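Local coordinates for inner membrane protein (Salmonella typhimurium LT2, PDB 2QJV) that probably isomerises sugar acids such as glucuronate, as a nickel-containing member of the KduI/IolB family with a cupin fold, at residues A[42-47]-A[51-56]; A[73-78]-A[238-243]; A[119-124]-A[141-146]; A[204-209]-A[255-260]. The protein carries 2 engineered substitutions. All blocks are in the same frame, centred on the assembly; numbering follows the deposited sequence.

Interactions 1, 2 and 3 cluster together, their centres about 14 to 18 Å apart, and touch one another: Val56 O meets Arg75 NE, Val54 and Cys52 pack on Ile143, and Leu242 reaches Ile143. Interaction 1 ties a loop to strand 49-55 of the six-stranded sheet, whose edge strand 119-121 enters interaction 3. Strands 138-142 and 238-246 of the five-stranded sheet bring in interactions 3 and 2, joining the two sheets. Along the sequence, interaction 1 closes before the others open, interaction 3 nests inside the loop closed by interaction 2, and the segments of interactions 2 and 4 alternate. Interaction 4 stands apart, its centre about 29 to 35 Å from the others, where other subunits of the hexamer approach.

Interaction 1 (A[42-47]-A[51-56]); sequences ITLPSD and RCLVLV
The guanidinium of Arg51 has Pro45 CD over one face and the carboxylate of Asp47 at its edge. Arg51 lies on strand 49-55 of the six-stranded antiparallel sheet of a cupin-like fold, and residues 42-47 form the incoming loop, also held by backbone hydrogen bonds between Leu44 and Ala95 and between Asp47 and His92.

The salt bridge is end-on: NH1 and NH2 of Arg51 each take one oxygen of Asp47. NH2 reaches OD2 at 2.9 Å almost perfectly straight, on the syn side of that oxygen, while NH1 approaches OD1, also at 2.9 Å, from above the carboxylate plane. The two flat groups are therefore not quite coplanar but inclined by 27°. An arginine chain stretched from CG to NE carries the charge out to the loop, and Asp47 turns its carboxylate back to meet it, with CG set between its backbone N and carbonyl carbon (chi1 67°). OD1 has a second donor, the backbone N of Arg49, which ties the carboxylate to the start of the strand.

Beside this polar grip lies an apolar one. Leu44 reaches from the loop past the aliphatic part of Arg51, its CD1 4.2 Å from Arg51 CD, and meets Leu53 tip to tip, the CD1 atoms of Leu44 and Leu53 being 3.7 Å apart.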
# COMPACT_ATOMS: atom_id res chain seq x y z
N ILE A 42 -34.89 -4.18 -18.79
CA ILE A 42 -34.66 -3.89 -17.40
C ILE A 42 -35.76 -2.89 -16.96
O ILE A 42 -36.33 -2.17 -17.78
CB ILE A 42 -33.25 -3.33 -17.06
CG1 ILE A 42 -32.98 -1.98 -17.75
CG2 ILE A 42 -32.15 -4.40 -17.39
CD1 ILE A 42 -31.72 -1.31 -17.25
N THR A 43 -36.05 -2.88 -15.66
CA THR A 43 -37.01 -1.94 -15.07
C THR A 43 -36.27 -1.09 -14.04
O THR A 43 -35.60 -1.63 -13.16
CB THR A 43 -38.22 -2.66 -14.44
OG1 THR A 43 -38.96 -3.34 -15.47
CG2 THR A 43 -39.14 -1.67 -13.72
N LEU A 44 -36.36 0.22 -14.19
CA LEU A 44 -35.74 1.17 -13.26
C LEU A 44 -36.80 1.58 -12.25
O LEU A 44 -37.94 1.85 -12.62
CB LEU A 44 -35.18 2.36 -14.02
CG LEU A 44 -34.13 1.95 -15.08
CD1 LEU A 44 -33.77 3.13 -15.91
CD2 LEU A 44 -32.89 1.31 -14.44
N PRO A 45 -36.43 1.62 -10.96
CA PRO A 45 -37.46 1.84 -9.97
C PRO A 45 -37.91 3.27 -9.77
O PRO A 45 -37.20 4.22 -10.13
CB PRO A 45 -36.77 1.36 -8.67
CG PRO A 45 -35.32 1.72 -8.86
CD PRO A 45 -35.09 1.47 -10.35
N SER A 46 -39.09 3.40 -9.17
CA SER A 46 -39.60 4.67 -8.69
C SER A 46 -38.92 4.96 -7.32
O SER A 46 -39.19 4.28 -6.34
CB SER A 46 -41.10 4.64 -8.58
OG SER A 46 -41.56 5.80 -7.92
N ASP A 47 -38.02 5.94 -7.27
CA ASP A 47 -37.29 6.26 -6.05
C ASP A 47 -36.95 7.77 -5.98
O ASP A 47 -37.52 8.56 -6.73
CB ASP A 47 -36.07 5.32 -5.91
CG ASP A 47 -35.00 5.52 -6.96
OD1 ASP A 47 -34.96 6.55 -7.68
OD2 ASP A 47 -34.13 4.63 -7.05
N ARG A 51 -32.72 10.40 -13.15
CA ARG A 51 -31.89 9.65 -14.06
C ARG A 51 -31.81 10.23 -15.48
O ARG A 51 -32.73 10.91 -15.97
CB ARG A 51 -32.37 8.19 -14.16
CG ARG A 51 -32.18 7.32 -12.93
CD ARG A 51 -32.94 5.98 -12.98
NE ARG A 51 -32.62 5.16 -11.79
CZ ARG A 51 -33.24 5.25 -10.61
NH1 ARG A 51 -34.20 6.12 -10.40
NH2 ARG A 51 -32.85 4.47 -9.60
N CYS A 52 -30.68 9.94 -16.13
CA CYS A 52 -30.44 10.24 -17.52
C CYS A 52 -29.94 8.92 -18.13
O CYS A 52 -28.89 8.40 -17.79
CB CYS A 52 -29.45 11.40 -17.73
SG CYS A 52 -29.23 11.86 -19.48
N LEU A 53 -30.79 8.35 -18.97
CA LEU A 53 -30.55 7.11 -19.68
C LEU A 53 -29.84 7.48 -20.94
O LEU A 53 -30.43 8.15 -21.79
CB LEU A 53 -31.86 6.43 -20.04
CG LEU A 53 -32.62 5.59 -18.99
CD1 LEU A 53 -32.53 6.19 -17.61
CD2 LEU A 53 -34.07 5.39 -19.45
N VAL A 54 -28.59 7.09 -21.06
CA VAL A 54 -27.79 7.40 -22.25
C VAL A 54 -27.61 6.11 -23.06
O VAL A 54 -27.15 5.08 -22.54
CB VAL A 54 -26.44 8.04 -21.91
CG1 VAL A 54 -25.63 8.31 -23.23
CG2 VAL A 54 -26.62 9.33 -21.06
N LEU A 55 -28.05 6.17 -24.33
CA LEU A 55 -27.85 5.05 -25.28
C LEU A 55 -26.45 5.21 -25.89
O LEU A 55 -26.23 6.01 -26.81
CB LEU A 55 -28.96 4.97 -26.34
CG LEU A 55 -30.38 4.48 -25.92
CD1 LEU A 55 -31.04 5.34 -24.84
CD2 LEU A 55 -31.33 4.39 -27.15
N VAL A 56 -25.50 4.52 -25.28
CA VAL A 56 -24.09 4.59 -25.67
C VAL A 56 -23.91 3.96 -27.08
O VAL A 56 -23.16 4.45 -27.93
CB VAL A 56 -23.11 3.96 -24.61
CG1 VAL A 56 -21.64 4.10 -25.14
CG2 VAL A 56 -23.29 4.54 -23.15

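Interaction 2 (A[73-78]-A[238-243]); sequences GQRMSP and DNYYLN
Pro78 sets its CB squarely on the ring of Tyr240, 3.8 Å from the centroid and only 5° off the ring normal. This is a CH-pi contact over the centre of the face, so all six ring carbons stand at nearly equal range from that one methylene. Next to it, Arg75 arrives from the opposite direction to the tyrosine. Its NH2 stands 3.5 Å from Tyr240 OH, with the hydroxyl at the edge of the guanidinium, near its plane, and the guanidinium and ring are turned 89° apart. Pro78 also serves the arginine: its CA sits 3.6 Å above the guanidinium plane, displaced to one side of the group, so one residue packs on two flat groups. With CG between the backbone N and the carbonyl carbon (chi1 75°), the extended chain of Arg75 carries the guanidinium alongside Pro78.

The second shell explains why the two polar ends lie side by side. Glu157 on strand 154-160 joins them, OE1 bonding Tyr240 OH and OE2 pairing with Arg75 NH1 in a salt bridge, while Ile82 O and Val56 O take further arginine N-H groups from NH1 and NE. His141 ND1 bonds the same OE2.

This buried contact thus fastens the loop 73-78, which runs between strands 60-61 and 86-89, to strand 238-246 of the five-stranded sheet. Pro78 and Tyr240 meet directly, whereas the polar ends of Tyr240 and Arg75 are joined through Glu157, whose charge is probably balanced by Arg75, perhaps with a share from His141.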
# COMPACT_ATOMS: atom_id res chain seq x y z
N GLY A 73 -32.33 5.93 -30.53
CA GLY A 73 -30.93 5.62 -30.71
C GLY A 73 -30.63 5.73 -32.19
O GLY A 73 -31.51 6.02 -33.00
N GLN A 74 -29.37 5.52 -32.54
CA GLN A 74 -28.92 5.52 -33.92
C GLN A 74 -27.57 4.82 -34.04
O GLN A 74 -27.43 3.82 -34.74
CB GLN A 74 -28.84 6.96 -34.45
CG GLN A 74 -28.51 7.09 -35.91
CD GLN A 74 -28.33 8.56 -36.28
OE1 GLN A 74 -28.58 9.50 -35.48
NE2 GLN A 74 -27.85 8.77 -37.47
N ARG A 75 -26.56 5.37 -33.38
CA ARG A 75 -25.21 4.80 -33.47
C ARG A 75 -25.14 3.39 -32.85
O ARG A 75 -25.76 3.11 -31.80
CB ARG A 75 -24.19 5.74 -32.83
CG ARG A 75 -24.17 5.79 -31.31
CD ARG A 75 -23.43 7.02 -30.82
NE ARG A 75 -23.19 6.90 -29.39
CZ ARG A 75 -22.74 7.86 -28.59
NH1 ARG A 75 -22.52 9.07 -29.04
NH2 ARG A 75 -22.54 7.58 -27.31
N MSE A 76 -24.39 2.54 -33.52
CA MSE A 76 -24.13 1.18 -33.09
C MSE A 76 -22.77 1.07 -32.38
O MSE A 76 -22.39 -0.00 -31.93
CB MSE A 76 -24.23 0.25 -34.29
CG MSE A 76 -25.61 0.35 -34.99
SE MSE A 76 -27.13 -0.00 -33.79
CE MSE A 76 -26.80 -1.84 -33.50
N SER A 77 -22.08 2.21 -32.26
CA SER A 77 -20.83 2.36 -31.55
C SER A 77 -20.66 3.82 -31.12
O SER A 77 -20.97 4.74 -31.90
CB SER A 77 -19.63 1.98 -32.41
OG SER A 77 -18.43 2.34 -31.74
N PRO A 78 -20.11 4.07 -29.93
CA PRO A 78 -19.84 5.49 -29.59
C PRO A 78 -18.85 6.18 -30.59
O PRO A 78 -18.94 7.37 -30.84
CB PRO A 78 -19.30 5.39 -28.14
CG PRO A 78 -18.72 4.03 -28.06
CD PRO A 78 -19.69 3.17 -28.83
N ASP A 238 -7.70 5.59 -30.03
CA ASP A 238 -8.67 6.67 -29.84
C ASP A 238 -9.49 6.39 -28.56
O ASP A 238 -9.77 5.23 -28.18
CB ASP A 238 -9.59 6.85 -31.05
CG ASP A 238 -8.91 7.42 -32.27
OD1 ASP A 238 -7.89 8.14 -32.18
OD2 ASP A 238 -9.42 7.11 -33.34
N ASN A 239 -9.84 7.46 -27.86
CA ASN A 239 -10.55 7.40 -26.59
C ASN A 239 -11.90 8.16 -26.67
O ASN A 239 -12.08 9.08 -27.46
CB ASN A 239 -9.63 7.93 -25.47
CG ASN A 239 -10.28 8.03 -24.07
OD1 ASN A 239 -10.45 9.15 -23.59
ND2 ASN A 239 -10.62 6.89 -23.39
N TYR A 240 -12.82 7.67 -25.86
CA TYR A 240 -14.11 8.23 -25.63
C TYR A 240 -14.37 8.07 -24.13
O TYR A 240 -13.95 7.08 -23.53
CB TYR A 240 -15.19 7.48 -26.44
CG TYR A 240 -16.61 7.64 -25.95
CD1 TYR A 240 -17.08 6.82 -24.91
CD2 TYR A 240 -17.47 8.59 -26.47
CE1 TYR A 240 -18.36 6.96 -24.40
CE2 TYR A 240 -18.78 8.71 -26.01
CZ TYR A 240 -19.22 7.89 -24.96
OH TYR A 240 -20.50 7.96 -24.45
N TYR A 241 -15.02 9.05 -23.53
CA TYR A 241 -15.59 8.87 -22.20
C TYR A 241 -16.89 9.63 -21.99
O TYR A 241 -17.11 10.69 -22.56
CB TYR A 241 -14.59 9.17 -21.04
CG TYR A 241 -13.86 10.49 -21.11
CD1 TYR A 241 -14.49 11.69 -20.72
CD2 TYR A 241 -12.53 10.55 -21.54
CE1 TYR A 241 -13.82 12.89 -20.77
CE2 TYR A 241 -11.86 11.74 -21.59
CZ TYR A 241 -12.51 12.92 -21.20
OH TYR A 241 -11.83 14.12 -21.22
N LEU A 242 -17.77 8.99 -21.21
CA LEU A 242 -19.04 9.54 -20.78
C LEU A 242 -18.87 9.90 -19.31
O LEU A 242 -18.46 9.05 -18.50
CB LEU A 242 -20.18 8.54 -20.98
CG LEU A 242 -21.58 8.89 -20.51
CD1 LEU A 242 -22.18 10.09 -21.29
CD2 LEU A 242 -22.47 7.63 -20.64
N ASN A 243 -19.12 11.17 -19.00
CA ASN A 243 -19.01 11.72 -17.63
C ASN A 243 -20.34 12.07 -17.03
O ASN A 243 -21.24 12.56 -17.72
CB ASN A 243 -18.19 13.04 -17.57
CG ASN A 243 -16.76 12.94 -18.09
OD1 ASN A 243 -16.34 13.78 -18.90
ND2 ASN A 243 -16.03 11.97 -17.66

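Interaction 3 (A[119-124]-A[141-146]); sequences RLISPQ and HNILPD
Ile121 holds CG1 beside its backbone N, anti to the carbonyl carbon (chi1 -52°), which sends CD1 toward Ile143 and Leu144, while Leu144 places CG anti to its own N (chi1 -170°) and brings CD1 round to meet it. The partners belong to two different sheets of the cupin-like fold. Residues 119-121 form the edge strand of the six-stranded sheet, next to strand 86-89, and residues 141-142 lie on strand 138-142 of the five-stranded one. The chain turns a corner at Ile143, and Ile143 and Leu144 together sit across from Val155, a classic beta bulge.

The packing is loose and apolar: Ile121 CD1 stands 4.4 Å from Leu144 CD1 and 4.5 Å from Ile143 CG2. The nearer approach of Ile121 is to backbone, its CG2 lying 3.6 Å from Ile143 O. Ile143 itself packs onward against Cys52 and Val54, which places the bulge against the first sheet.

Arg119 adds a flank. Its guanidinium is anchored elsewhere, NH1 giving a hydrogen bond to Leu149 O, and it meets the leucine with its edge: Leu144 CD1 sits near the guanidinium plane, 3.4 Å from Arg119 NH2.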
# COMPACT_ATOMS: atom_id res chain seq x y z
N ARG A 119 -38.44 13.52 -20.47
CA ARG A 119 -38.22 14.08 -21.81
C ARG A 119 -37.12 13.36 -22.58
O ARG A 119 -36.16 12.87 -22.00
CB ARG A 119 -37.89 15.59 -21.77
CG ARG A 119 -36.53 15.99 -21.30
CD ARG A 119 -36.30 17.50 -21.41
NE ARG A 119 -34.89 17.86 -21.19
CZ ARG A 119 -34.28 17.99 -20.02
NH1 ARG A 119 -34.90 17.78 -18.85
NH2 ARG A 119 -32.99 18.33 -20.01
N LEU A 120 -37.27 13.34 -23.90
CA LEU A 120 -36.26 12.87 -24.78
C LEU A 120 -35.20 13.97 -24.97
O LEU A 120 -35.52 15.14 -25.10
CB LEU A 120 -36.84 12.56 -26.17
CG LEU A 120 -35.92 11.89 -27.21
CD1 LEU A 120 -35.45 10.47 -26.77
CD2 LEU A 120 -36.61 11.85 -28.58
N ILE A 121 -33.93 13.57 -24.93
CA ILE A 121 -32.82 14.45 -25.32
C ILE A 121 -32.26 13.80 -26.59
O ILE A 121 -31.41 12.92 -26.54
CB ILE A 121 -31.72 14.63 -24.25
CG1 ILE A 121 -32.30 15.04 -22.88
CG2 ILE A 121 -30.66 15.66 -24.79
CD1 ILE A 121 -31.31 14.92 -21.72
N SER A 122 -32.78 14.24 -27.72
CA SER A 122 -32.35 13.71 -29.00
C SER A 122 -31.05 14.41 -29.45
O SER A 122 -30.64 15.41 -28.85
CB SER A 122 -33.45 13.90 -30.04
OG SER A 122 -33.53 15.22 -30.51
N PRO A 123 -30.38 13.88 -30.49
CA PRO A 123 -29.17 14.54 -31.01
C PRO A 123 -29.32 16.05 -31.27
O PRO A 123 -28.38 16.80 -31.05
CB PRO A 123 -28.90 13.77 -32.32
CG PRO A 123 -29.35 12.42 -32.00
CD PRO A 123 -30.62 12.61 -31.18
N GLN A 124 -30.52 16.46 -31.70
CA GLN A 124 -30.86 17.85 -31.97
C GLN A 124 -30.86 18.74 -30.69
O GLN A 124 -30.75 19.94 -30.79
CB GLN A 124 -32.24 17.95 -32.70
CG GLN A 124 -32.22 17.41 -34.14
CD GLN A 124 -31.93 15.90 -34.27
OE1 GLN A 124 -32.52 15.04 -33.57
NE2 GLN A 124 -31.00 15.58 -35.18
N HIS A 141 -19.86 16.56 -26.67
CA HIS A 141 -21.32 16.46 -26.76
C HIS A 141 -21.93 16.73 -25.39
O HIS A 141 -21.85 15.89 -24.46
CB HIS A 141 -21.80 15.10 -27.26
CG HIS A 141 -21.38 14.75 -28.66
ND1 HIS A 141 -21.34 13.44 -29.10
CD2 HIS A 141 -20.96 15.51 -29.70
CE1 HIS A 141 -20.96 13.42 -30.37
NE2 HIS A 141 -20.71 14.67 -30.76
N ASN A 142 -22.52 17.91 -25.24
CA ASN A 142 -23.20 18.30 -23.99
C ASN A 142 -24.62 17.74 -23.95
O ASN A 142 -25.59 18.37 -24.41
CB ASN A 142 -23.17 19.83 -23.82
CG ASN A 142 -21.75 20.35 -23.59
OD1 ASN A 142 -21.21 21.13 -24.41
ND2 ASN A 142 -21.13 19.90 -22.52
N ILE A 143 -24.71 16.51 -23.44
CA ILE A 143 -25.97 15.79 -23.30
C ILE A 143 -26.92 16.49 -22.29
O ILE A 143 -28.08 16.73 -22.59
CB ILE A 143 -25.75 14.30 -22.91
CG1 ILE A 143 -25.05 13.56 -24.07
CG2 ILE A 143 -27.11 13.63 -22.50
CD1 ILE A 143 -24.50 12.20 -23.70
N LEU A 144 -26.40 16.85 -21.13
CA LEU A 144 -27.18 17.46 -20.09
C LEU A 144 -26.34 18.49 -19.32
O LEU A 144 -25.81 18.20 -18.25
CB LEU A 144 -27.78 16.38 -19.17
CG LEU A 144 -28.83 16.84 -18.13
CD1 LEU A 144 -29.86 17.81 -18.72
CD2 LEU A 144 -29.46 15.60 -17.50
N PRO A 145 -26.15 19.66 -19.93
CA PRO A 145 -25.35 20.72 -19.30
C PRO A 145 -26.12 21.53 -18.26
O PRO A 145 -27.33 21.39 -18.14
CB PRO A 145 -25.01 21.63 -20.47
CG PRO A 145 -26.16 21.45 -21.44
CD PRO A 145 -26.67 20.08 -21.25
N ASP A 146 -25.41 22.42 -17.56
CA ASP A 146 -26.06 23.25 -16.51
C ASP A 146 -27.00 24.34 -17.06
O ASP A 146 -27.74 24.92 -16.28
CB ASP A 146 -25.03 23.82 -15.50
CG ASP A 146 -24.06 24.87 -16.07
OD1 ASP A 146 -24.20 25.37 -17.22
OD2 ASP A 146 -23.13 25.22 -15.28

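Interaction 4 (A[204-209]-A[255-260]); sequences YTDDRS and TWEENH
A beta hairpin joins strands 198-204 and 211-217 through a type I turn, Thr205 to Arg208, and the start of that turn is tied to the C-terminal loop 255-260. Across the contact Tyr204 OH donates to Glu257 OE1 in a very short hydrogen bond of 2.5 Å. The carboxylate comes in beside the ring edge, and its plane stands at 61° to the ring. The other oxygen, OE2, is also at the edge, in the ring plane, 3.7 Å from Tyr204 CE2. Glu257 gets there by reaching out straight, with CG anti to the backbone N (chi1 -176°) and an extended chain beyond.

Asp206 and Glu257 run past each other, pointing opposite ways. Asp206 OD1 stops 4.6 Å from Glu257 OE2, so two carboxylates lie close together, which could raise the proton affinity of either. One water lies between them, 3.0 Å from Asp206 OD1 and 2.5 Å from Glu257 OE2; another links Asp206 OD1 to the backbone N of Glu258. Asp206 OD2 is bonded to Tyr228 OH, and His260, which sits near Tyr204 OH, has its ND1 hydrogen-bonded to Tyr237 OH of a neighbouring subunit. Asp207 OD2 and Ser209 OG bond Thr8 OG1 of another neighbouring subunit, so the hairpin end lies at a subunit junction.

The turn is stiffened from within by Asp207 OD1, which accepts from Thr205 OG1, Ser209 OG and Ser209 N. The last of these, 2.9 Å from OD1, closes an Asx turn, in which the aspartate side chain stands in for a backbone carbonyl at the head of the hairpin.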
# COMPACT_ATOMS: atom_id res chain seq x y z
N TYR A 204 -5.14 13.86 -8.98
CA TYR A 204 -4.21 14.43 -8.02
C TYR A 204 -4.60 15.81 -7.48
O TYR A 204 -5.21 16.63 -8.18
CB TYR A 204 -2.79 14.49 -8.65
CG TYR A 204 -2.62 15.49 -9.81
CD1 TYR A 204 -3.09 15.20 -11.09
CD2 TYR A 204 -1.99 16.73 -9.61
CE1 TYR A 204 -2.93 16.11 -12.16
CE2 TYR A 204 -1.81 17.61 -10.65
CZ TYR A 204 -2.28 17.28 -11.95
OH TYR A 204 -2.11 18.15 -13.00
N THR A 205 -4.18 16.07 -6.26
CA THR A 205 -4.38 17.35 -5.61
C THR A 205 -3.09 18.19 -5.70
O THR A 205 -1.99 17.69 -5.96
CB THR A 205 -4.79 17.15 -4.12
OG1 THR A 205 -3.79 16.37 -3.45
CG2 THR A 205 -6.13 16.48 -4.00
N ASP A 206 -3.24 19.49 -5.48
CA ASP A 206 -2.10 20.39 -5.40
C ASP A 206 -1.02 19.94 -4.40
O ASP A 206 0.15 20.05 -4.70
CB ASP A 206 -2.56 21.81 -5.02
CG ASP A 206 -3.21 22.56 -6.17
OD1 ASP A 206 -2.47 22.89 -7.15
OD2 ASP A 206 -4.44 22.83 -6.06
N ASP A 207 -1.40 19.46 -3.22
CA ASP A 207 -0.40 18.98 -2.25
C ASP A 207 0.05 17.52 -2.47
O ASP A 207 0.88 17.02 -1.71
CB ASP A 207 -0.88 19.19 -0.79
CG ASP A 207 -2.06 18.29 -0.39
OD1 ASP A 207 -2.57 17.47 -1.20
OD2 ASP A 207 -2.49 18.43 0.78
N ARG A 208 -0.48 16.86 -3.51
CA ARG A 208 -0.14 15.47 -3.86
C ARG A 208 -0.51 14.46 -2.76
O ARG A 208 -0.03 13.32 -2.78
CB ARG A 208 1.35 15.32 -4.22
CG ARG A 208 1.92 16.41 -5.11
CD ARG A 208 1.18 16.53 -6.42
NE ARG A 208 1.65 17.67 -7.20
CZ ARG A 208 2.73 17.67 -7.99
NH1 ARG A 208 3.51 16.59 -8.10
NH2 ARG A 208 3.05 18.79 -8.64
N SER A 209 -1.35 14.87 -1.80
CA SER A 209 -1.84 13.98 -0.73
C SER A 209 -2.67 12.87 -1.38
O SER A 209 -2.75 11.76 -0.86
CB SER A 209 -2.62 14.76 0.34
OG SER A 209 -3.87 15.24 -0.14
N THR A 255 -11.65 25.28 -11.04
CA THR A 255 -10.42 26.04 -10.92
C THR A 255 -9.32 25.31 -11.69
O THR A 255 -9.15 24.12 -11.56
CB THR A 255 -9.96 26.21 -9.45
OG1 THR A 255 -11.01 26.82 -8.71
CG2 THR A 255 -8.72 27.12 -9.34
N TRP A 256 -8.58 26.06 -12.48
CA TRP A 256 -7.42 25.52 -13.18
C TRP A 256 -6.18 25.42 -12.29
O TRP A 256 -5.94 26.30 -11.49
CB TRP A 256 -7.07 26.38 -14.40
CG TRP A 256 -7.88 26.03 -15.61
CD1 TRP A 256 -7.98 24.80 -16.22
CD2 TRP A 256 -8.63 26.92 -16.39
NE1 TRP A 256 -8.78 24.87 -17.32
CE2 TRP A 256 -9.19 26.17 -17.46
CE3 TRP A 256 -8.90 28.29 -16.30
CZ2 TRP A 256 -10.01 26.74 -18.42
CZ3 TRP A 256 -9.71 28.87 -17.26
CH2 TRP A 256 -10.26 28.09 -18.30
N GLU A 257 -5.41 24.34 -12.42
CA GLU A 257 -4.11 24.21 -11.74
C GLU A 257 -3.25 25.34 -12.27
O GLU A 257 -3.11 25.52 -13.50
CB GLU A 257 -3.48 22.85 -12.02
CG GLU A 257 -2.19 22.66 -11.26
CD GLU A 257 -1.54 21.30 -11.50
OE1 GLU A 257 -2.04 20.53 -12.34
OE2 GLU A 257 -0.50 21.03 -10.85
N GLU A 258 -2.68 26.13 -11.37
CA GLU A 258 -2.00 27.36 -11.79
C GLU A 258 -0.82 27.16 -12.75
O GLU A 258 -0.62 27.95 -13.69
CB GLU A 258 -1.57 28.20 -10.57
N ASN A 259 -0.04 26.09 -12.54
CA ASN A 259 1.15 25.86 -13.39
C ASN A 259 0.90 25.58 -14.85
O ASN A 259 1.77 25.81 -15.67
CB ASN A 259 2.01 24.68 -12.84
CG ASN A 259 3.09 25.17 -11.89
OD1 ASN A 259 3.14 24.75 -10.74
ND2 ASN A 259 3.96 26.09 -12.36
N HIS A 260 -0.27 25.03 -15.16
CA HIS A 260 -0.63 24.67 -16.53
C HIS A 260 -1.69 25.57 -17.19
O HIS A 260 -2.03 25.34 -18.35
CB HIS A 260 -1.08 23.21 -16.54
CG HIS A 260 -0.18 22.34 -15.74
ND1 HIS A 260 1.20 22.31 -15.91
CD2 HIS A 260 -0.45 21.47 -14.73
CE1 HIS A 260 1.73 21.47 -15.04
NE2 HIS A 260 0.75 20.94 -14.33
O HOH W 1 -2.67 25.47 -8.52
O HOH W 2 -0.21 21.31 -8.34